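Local coordinates for protein glycoside Hydrolase Family 43_12 (Metagenome, PDB 7JVH) that probably hydrolyses glycosidic bonds in plant cell-wall polysaccharides of the hemicellulose type, as a family 43 glycoside hydrolase recovered from the capybara gut, at residues Tyr61-Leu75 / Pro87-Ile100. Numbering follows the deposited sequence.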
loop_
_atom_site.group_PDB
_atom_site.type_symbol
_atom_site.label_atom_id
_atom_site.label_comp_id
_atom_site.label_asym_id
_atom_site.label_seq_id
_atom_site.Cartn_x
_atom_site.Cartn_y
_atom_site.Cartn_z
ATOM N N TYR A 61 -0.212 2.133 1.973
ATOM C CA TYR A 61 0.765 2.653 1.029
ATOM C C TYR A 61 2.134 2.497 1.678
ATOM O O TYR A 61 2.734 3.479 2.109
ATOM C CB TYR A 61 0.487 4.109 0.683
ATOM C CG TYR A 61 -0.766 4.279 -0.138
ATOM C CD1 TYR A 61 -0.740 4.137 -1.518
ATOM C CD2 TYR A 61 -1.982 4.554 0.470
ATOM C CE1 TYR A 61 -1.891 4.294 -2.270
ATOM C CE2 TYR A 61 -3.141 4.719 -0.284
ATOM C CZ TYR A 61 -3.088 4.595 -1.651
ATOM O OH TYR A 61 -4.223 4.750 -2.422
ATOM N N PRO A 62 2.637 1.247 1.815
ATOM C CA PRO A 62 3.886 0.985 2.526
ATOM C C PRO A 62 5.136 1.180 1.669
ATOM O O PRO A 62 5.057 1.445 0.459
ATOM C CB PRO A 62 3.730 -0.489 2.945
ATOM C CG PRO A 62 2.332 -0.901 2.517
ATOM C CD PRO A 62 1.995 0.000 1.381
ATOM N N ASP A 63 6.289 1.070 2.331
ATOM C CA ASP A 63 7.593 1.068 1.678
ATOM C C ASP A 63 7.687 2.179 0.634
ATOM O O ASP A 63 7.834 1.919 -0.554
ATOM C CB ASP A 63 7.839 -0.306 1.029
ATOM C CG ASP A 63 7.654 -1.454 1.999
ATOM O OD1 ASP A 63 8.272 -1.436 3.095
ATOM O OD2 ASP A 63 6.885 -2.382 1.657
ATOM N N PRO A 64 7.579 3.461 1.037
ATOM C CA PRO A 64 7.536 4.558 0.071
ATOM C C PRO A 64 8.914 4.829 -0.502
ATOM O O PRO A 64 9.903 4.860 0.241
ATOM C CB PRO A 64 7.058 5.740 0.913
ATOM C CG PRO A 64 7.522 5.428 2.298
ATOM C CD PRO A 64 7.471 3.929 2.431
ATOM N N SER A 65 8.963 5.020 -1.824
ATOM C CA SER A 65 10.169 5.377 -2.536
ATOM C C SER A 65 9.867 6.598 -3.394
ATOM O O SER A 65 8.774 6.733 -3.939
ATOM C CB SER A 65 10.613 4.210 -3.412
ATOM O OG SER A 65 11.694 4.574 -4.248
ATOM N N ILE A 66 10.860 7.478 -3.521
ATOM C CA ILE A 66 10.691 8.769 -4.163
ATOM C C ILE A 66 11.935 9.173 -4.953
ATOM O O ILE A 66 13.062 8.937 -4.528
ATOM C CB ILE A 66 10.310 9.854 -3.113
ATOM C CG1 ILE A 66 10.032 11.190 -3.784
ATOM C CG2 ILE A 66 11.384 9.990 -2.045
ATOM C CD1 ILE A 66 9.199 12.126 -2.912
ATOM N N CYS A 67 11.703 9.773 -6.121
ATOM C CA CYS A 67 12.747 10.300 -6.964
ATOM C C CYS A 67 12.319 11.657 -7.544
ATOM O O CYS A 67 11.143 12.017 -7.499
ATOM C CB CYS A 67 13.054 9.316 -8.074
ATOM S SG CYS A 67 11.846 9.298 -9.399
ATOM N N ARG A 68 13.296 12.387 -8.100
ATOM C CA ARG A 68 13.061 13.680 -8.716
ATOM C C ARG A 68 13.710 13.786 -10.089
ATOM O O ARG A 68 14.846 13.360 -10.280
ATOM C CB ARG A 68 13.598 14.796 -7.814
ATOM C CG ARG A 68 13.389 16.201 -8.360
ATOM C CD ARG A 68 13.823 17.258 -7.356
ATOM N NE ARG A 68 14.187 18.499 -8.033
ATOM C CZ ARG A 68 14.451 19.650 -7.428
ATOM N NH1 ARG A 68 14.434 19.750 -6.096
ATOM N NH2 ARG A 68 14.745 20.721 -8.154
ATOM N N LYS A 69 12.954 14.351 -11.039
ATOM C CA LYS A 69 13.466 14.832 -12.318
ATOM C C LYS A 69 12.990 16.276 -12.498
ATOM O O LYS A 69 11.782 16.521 -12.613
ATOM C CB LYS A 69 12.966 13.961 -13.468
ATOM C CG LYS A 69 13.473 14.408 -14.826
ATOM C CD LYS A 69 12.733 13.741 -15.958
ATOM C CE LYS A 69 13.256 14.223 -17.290
ATOM N NZ LYS A 69 12.470 13.645 -18.406
ATOM N N GLY A 70 13.941 17.219 -12.501
ATOM C CA GLY A 70 13.655 18.639 -12.637
ATOM C C GLY A 70 12.718 19.149 -11.553
ATOM O O GLY A 70 13.007 19.008 -10.352
ATOM N N ASP A 71 11.585 19.728 -11.976
ATOM C CA ASP A 71 10.545 20.217 -11.067
ATOM C C ASP A 71 9.597 19.134 -10.569
ATOM O O ASP A 71 8.767 19.413 -9.699
ATOM C CB ASP A 71 9.696 21.304 -11.747
ATOM C CG ASP A 71 10.501 22.525 -12.132
ATOM O OD1 ASP A 71 11.601 22.724 -11.561
ATOM O OD2 ASP A 71 10.017 23.289 -12.999
ATOM N N ASP A 72 9.715 17.917 -11.123
ATOM C CA ASP A 72 8.749 16.833 -10.905
ATOM C C ASP A 72 9.233 15.746 -9.942
ATOM O O ASP A 72 10.347 15.224 -10.091
ATOM C CB ASP A 72 8.393 16.196 -12.244
ATOM C CG ASP A 72 7.677 17.146 -13.158
ATOM O OD1 ASP A 72 6.637 17.688 -12.729
ATOM O OD2 ASP A 72 8.138 17.333 -14.299
ATOM N N TYR A 73 8.371 15.414 -8.970
ATOM C CA TYR A 73 8.599 14.346 -8.008
ATOM C C TYR A 73 7.683 13.175 -8.346
ATOM O O TYR A 73 6.556 13.374 -8.782
ATOM C CB TYR A 73 8.313 14.806 -6.566
ATOM C CG TYR A 73 9.204 15.914 -6.061
ATOM C CD1 TYR A 73 10.490 15.645 -5.602
ATOM C CD2 TYR A 73 8.766 17.251 -6.035
ATOM C CE1 TYR A 73 11.311 16.663 -5.135
ATOM C CE2 TYR A 73 9.584 18.264 -5.575
ATOM C CZ TYR A 73 10.853 17.962 -5.126
ATOM O OH TYR A 73 11.679 18.970 -4.686
ATOM N N TYR A 74 8.189 11.957 -8.134
ATOM C CA TYR A 74 7.412 10.729 -8.309
ATOM C C TYR A 74 7.589 9.841 -7.086
ATOM O O TYR A 74 8.690 9.706 -6.569
ATOM C CB TYR A 74 7.809 9.998 -9.592
ATOM C CG TYR A 74 7.597 10.824 -10.848
ATOM C CD1 TYR A 74 8.582 11.680 -11.306
ATOM C CD2 TYR A 74 6.414 10.741 -11.573
ATOM C CE1 TYR A 74 8.401 12.442 -12.453
ATOM C CE2 TYR A 74 6.227 11.488 -12.720
ATOM C CZ TYR A 74 7.222 12.341 -13.149
ATOM O OH TYR A 74 7.037 13.091 -14.276
ATOM N N LEU A 75 6.479 9.274 -6.612
ATOM C CA LEU A 75 6.449 8.520 -5.368
ATOM C C LEU A 75 5.661 7.245 -5.596
ATOM O O LEU A 75 4.592 7.281 -6.202
ATOM C CB LEU A 75 5.810 9.366 -4.266
ATOM C CG LEU A 75 5.369 8.684 -2.966
ATOM C CD1 LEU A 75 6.523 8.472 -1.995
ATOM C CD2 LEU A 75 4.238 9.514 -2.338
ATOM N N PRO A 87 1.196 1.881 -6.961
ATOM C CA PRO A 87 0.584 3.140 -7.383
ATOM C C PRO A 87 1.678 4.188 -7.456
ATOM O O PRO A 87 2.616 4.118 -6.656
ATOM C CB PRO A 87 -0.406 3.440 -6.264
ATOM C CG PRO A 87 0.147 2.733 -5.071
ATOM C CD PRO A 87 0.870 1.513 -5.573
ATOM N N ILE A 88 1.573 5.109 -8.420
ATOM C CA ILE A 88 2.579 6.141 -8.617
ATOM C C ILE A 88 1.947 7.542 -8.578
ATOM O O ILE A 88 0.986 7.834 -9.306
ATOM C CB ILE A 88 3.406 5.883 -9.896
ATOM C CG1 ILE A 88 4.424 7.009 -10.120
ATOM C CG2 ILE A 88 2.503 5.676 -11.110
ATOM C CD1 ILE A 88 5.553 6.630 -11.056
ATOM N N PHE A 89 2.481 8.392 -7.690
ATOM C CA PHE A 89 1.985 9.747 -7.461
ATOM C C PHE A 89 2.984 10.771 -7.974
ATOM O O PHE A 89 4.187 10.570 -7.863
ATOM C CB PHE A 89 1.711 9.955 -5.974
ATOM C CG PHE A 89 0.713 8.984 -5.398
ATOM C CD1 PHE A 89 1.142 7.777 -4.865
ATOM C CD2 PHE A 89 -0.653 9.265 -5.402
ATOM C CE1 PHE A 89 0.234 6.868 -4.326
ATOM C CE2 PHE A 89 -1.567 8.359 -4.885
ATOM C CZ PHE A 89 -1.119 7.157 -4.345
ATOM N N HIS A 90 2.466 11.861 -8.550
ATOM C CA HIS A 90 3.273 12.985 -9.053
ATOM C C HIS A 90 2.949 14.276 -8.301
ATOM O O HIS A 90 1.807 14.518 -7.965
ATOM C CB HIS A 90 3.073 13.152 -10.568
ATOM C CG HIS A 90 3.512 14.480 -11.106
ATOM N ND1 HIS A 90 2.651 15.547 -11.258
ATOM C CD2 HIS A 90 4.721 14.908 -11.548
ATOM C CE1 HIS A 90 3.316 16.578 -11.759
ATOM N NE2 HIS A 90 4.570 16.214 -11.951
ATOM N N SER A 91 3.983 15.078 -8.033
ATOM C CA SER A 91 3.866 16.355 -7.319
ATOM C C SER A 91 5.038 17.289 -7.647
ATOM O O SER A 91 6.170 16.835 -7.834
ATOM C CB SER A 91 3.802 16.106 -5.812
ATOM O OG SER A 91 3.823 17.316 -5.063
ATOM N N THR A 92 4.757 18.594 -7.705
ATOM C CA THR A 92 5.791 19.605 -7.897
ATOM C C THR A 92 6.207 20.286 -6.595
ATOM O O THR A 92 7.155 21.057 -6.595
ATOM C CB THR A 92 5.346 20.682 -8.893
ATOM O OG1 THR A 92 4.114 21.253 -8.453
ATOM C CG2 THR A 92 5.161 20.091 -10.272
ATOM N N ASP A 93 5.508 19.973 -5.498
ATOM C CA ASP A 93 5.696 20.642 -4.208
ATOM C C ASP A 93 5.782 19.739 -2.968
ATOM O O ASP A 93 5.950 20.239 -1.864
ATOM C CB ASP A 93 4.580 21.674 -4.001
ATOM C CG ASP A 93 3.185 21.048 -3.947
ATOM O OD1 ASP A 93 3.025 19.915 -3.442
ATOM O OD2 ASP A 93 2.232 21.707 -4.403
ATOM N N LEU A 94 5.644 18.419 -3.161
ATOM C CA LEU A 94 5.710 17.314 -2.146
ATOM C C LEU A 94 4.528 17.295 -1.176
ATOM O O LEU A 94 4.588 16.517 -0.242
ATOM C CB LEU A 94 7.018 17.286 -1.352
ATOM C CG LEU A 94 8.317 17.228 -2.137
ATOM C CD1 LEU A 94 9.471 17.470 -1.199
ATOM C CD2 LEU A 94 8.475 15.887 -2.813
ATOM N N ILE A 95 3.531 18.150 -1.362
ATOM C CA ILE A 95 2.322 18.164 -0.491
ATOM C C ILE A 95 1.089 17.810 -1.316
ATOM O O ILE A 95 0.264 17.061 -0.844
ATOM C CB ILE A 95 2.147 19.541 0.162
ATOM C CG1 ILE A 95 3.431 20.001 0.839
ATOM C CG2 ILE A 95 0.983 19.523 1.129
ATOM C CD1 ILE A 95 3.447 19.770 2.305
ATOM N N ASN A 96 0.989 18.369 -2.507
ATOM C CA ASN A 96 -0.183 18.116 -3.367
ATOM C C ASN A 96 0.185 17.055 -4.391
ATOM O O ASN A 96 0.968 17.332 -5.286
ATOM C CB ASN A 96 -0.712 19.416 -3.960
ATOM C CG ASN A 96 -0.908 20.462 -2.889
ATOM O OD1 ASN A 96 -1.885 20.431 -2.162
ATOM N ND2 ASN A 96 0.044 21.362 -2.755
ATOM N N TRP A 97 -0.414 15.881 -4.242
ATOM C CA TRP A 97 -0.090 14.740 -5.123
ATOM C C TRP A 97 -1.275 14.330 -5.988
ATOM O O TRP A 97 -2.403 14.383 -5.523
ATOM C CB TRP A 97 0.328 13.570 -4.246
ATOM C CG TRP A 97 1.547 13.813 -3.425
ATOM C CD1 TRP A 97 1.610 14.318 -2.167
ATOM C CD2 TRP A 97 2.889 13.484 -3.792
ATOM N NE1 TRP A 97 2.899 14.340 -1.732
ATOM C CE2 TRP A 97 3.706 13.838 -2.709
ATOM C CE3 TRP A 97 3.473 12.935 -4.932
ATOM C CZ2 TRP A 97 5.081 13.663 -2.735
ATOM C CZ3 TRP A 97 4.832 12.764 -4.957
ATOM C CH2 TRP A 97 5.619 13.124 -3.873
ATOM N N VAL A 98 -0.968 13.980 -7.227
ATOM C CA VAL A 98 -1.899 13.396 -8.189
ATOM C C VAL A 98 -1.402 11.977 -8.497
ATOM O O VAL A 98 -0.231 11.790 -8.850
ATOM C CB VAL A 98 -1.954 14.236 -9.494
ATOM C CG1 VAL A 98 -2.904 13.612 -10.512
ATOM C CG2 VAL A 98 -2.370 15.661 -9.198
ATOM N N GLN A 99 -2.289 10.985 -8.348
ATOM C CA GLN A 99 -2.003 9.621 -8.795
ATOM C C GLN A 99 -2.080 9.612 -10.318
ATOM O O GLN A 99 -3.141 9.888 -10.888
ATOM C CB GLN A 99 -2.966 8.587 -8.198
ATOM C CG GLN A 99 -2.639 7.158 -8.628
ATOM C CD GLN A 99 -3.206 6.061 -7.729
ATOM O OE1 GLN A 99 -4.046 6.305 -6.886
ATOM N NE2 GLN A 99 -2.734 4.827 -7.930
ATOM N N ILE A 100 -0.942 9.321 -10.966
ATOM C CA ILE A 100 -0.839 9.291 -12.427
ATOM C C ILE A 100 -1.042 7.887 -12.997
ATOM O O ILE A 100 -1.133 7.710 -14.212
ATOM C CB ILE A 100 0.496 9.884 -12.933
ATOM C CG1 ILE A 100 1.694 9.043 -12.483
ATOM C CG2 ILE A 100 0.636 11.321 -12.444
ATOM C CD1 ILE A 100 3.020 9.546 -13.017
#
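Tyr73 and Leu75 pair with Ser91 and Phe89 in an antiparallel ladder, the strand axes at 158°, and four backbone bonds tie the two pairs. Tyr73 N reaches Ser91 O at 2.9 Å, and Phe89 N reaches Leu75 O at 2.8 Å. Between them Tyr74 and His90 form the non-hydrogen-bonded pair.

The polar side-chain link lies on the face of Tyr74 and His90. With CG anti to the backbone N (chi1 163°), the His90 ring swings toward the neighbouring strand, where NE2 donates to Asp72 OD1 at 2.7 Å. The bond is nearly straight (170°) and lies in the imidazole plane, yet it meets the carboxylate from above its plane. The rings of Tyr74 and His90 meet obliquely, while Ile100 CD1 touches the edge of the tyrosine.

Apolar contacts fill the other face. Leu94 CD2 sits over the centre of the Tyr73 ring, 3.4 Å from its centroid, a CH-pi contact. Trp97 is sandwiched: Ser91 CB lies against one face of the indole and Leu75 CD2 against the opposite one, while Ile66 CD1 meets its edge at CH2, 3.8 Å away. Farther along, Phe89 turns an edge to the face of Tyr61 in an offset edge-to-face pair, centroids 5.7 Å apart. Were Tyr73 replaced by an alanine, Leu94 CD2 would probably lose its aromatic platform and Glu309 O the hydroxyl it binds.

Strands 72-76 and 85-91 are the central pair of a four-stranded antiparallel blade, consistent with the five-bladed beta-propeller of family 43. Strand 65-69 flanks 72-76, with Ile66 and Tyr73 resting on Val308 of strand 300-308; strand 98-102 flanks 85-91 on the outer side.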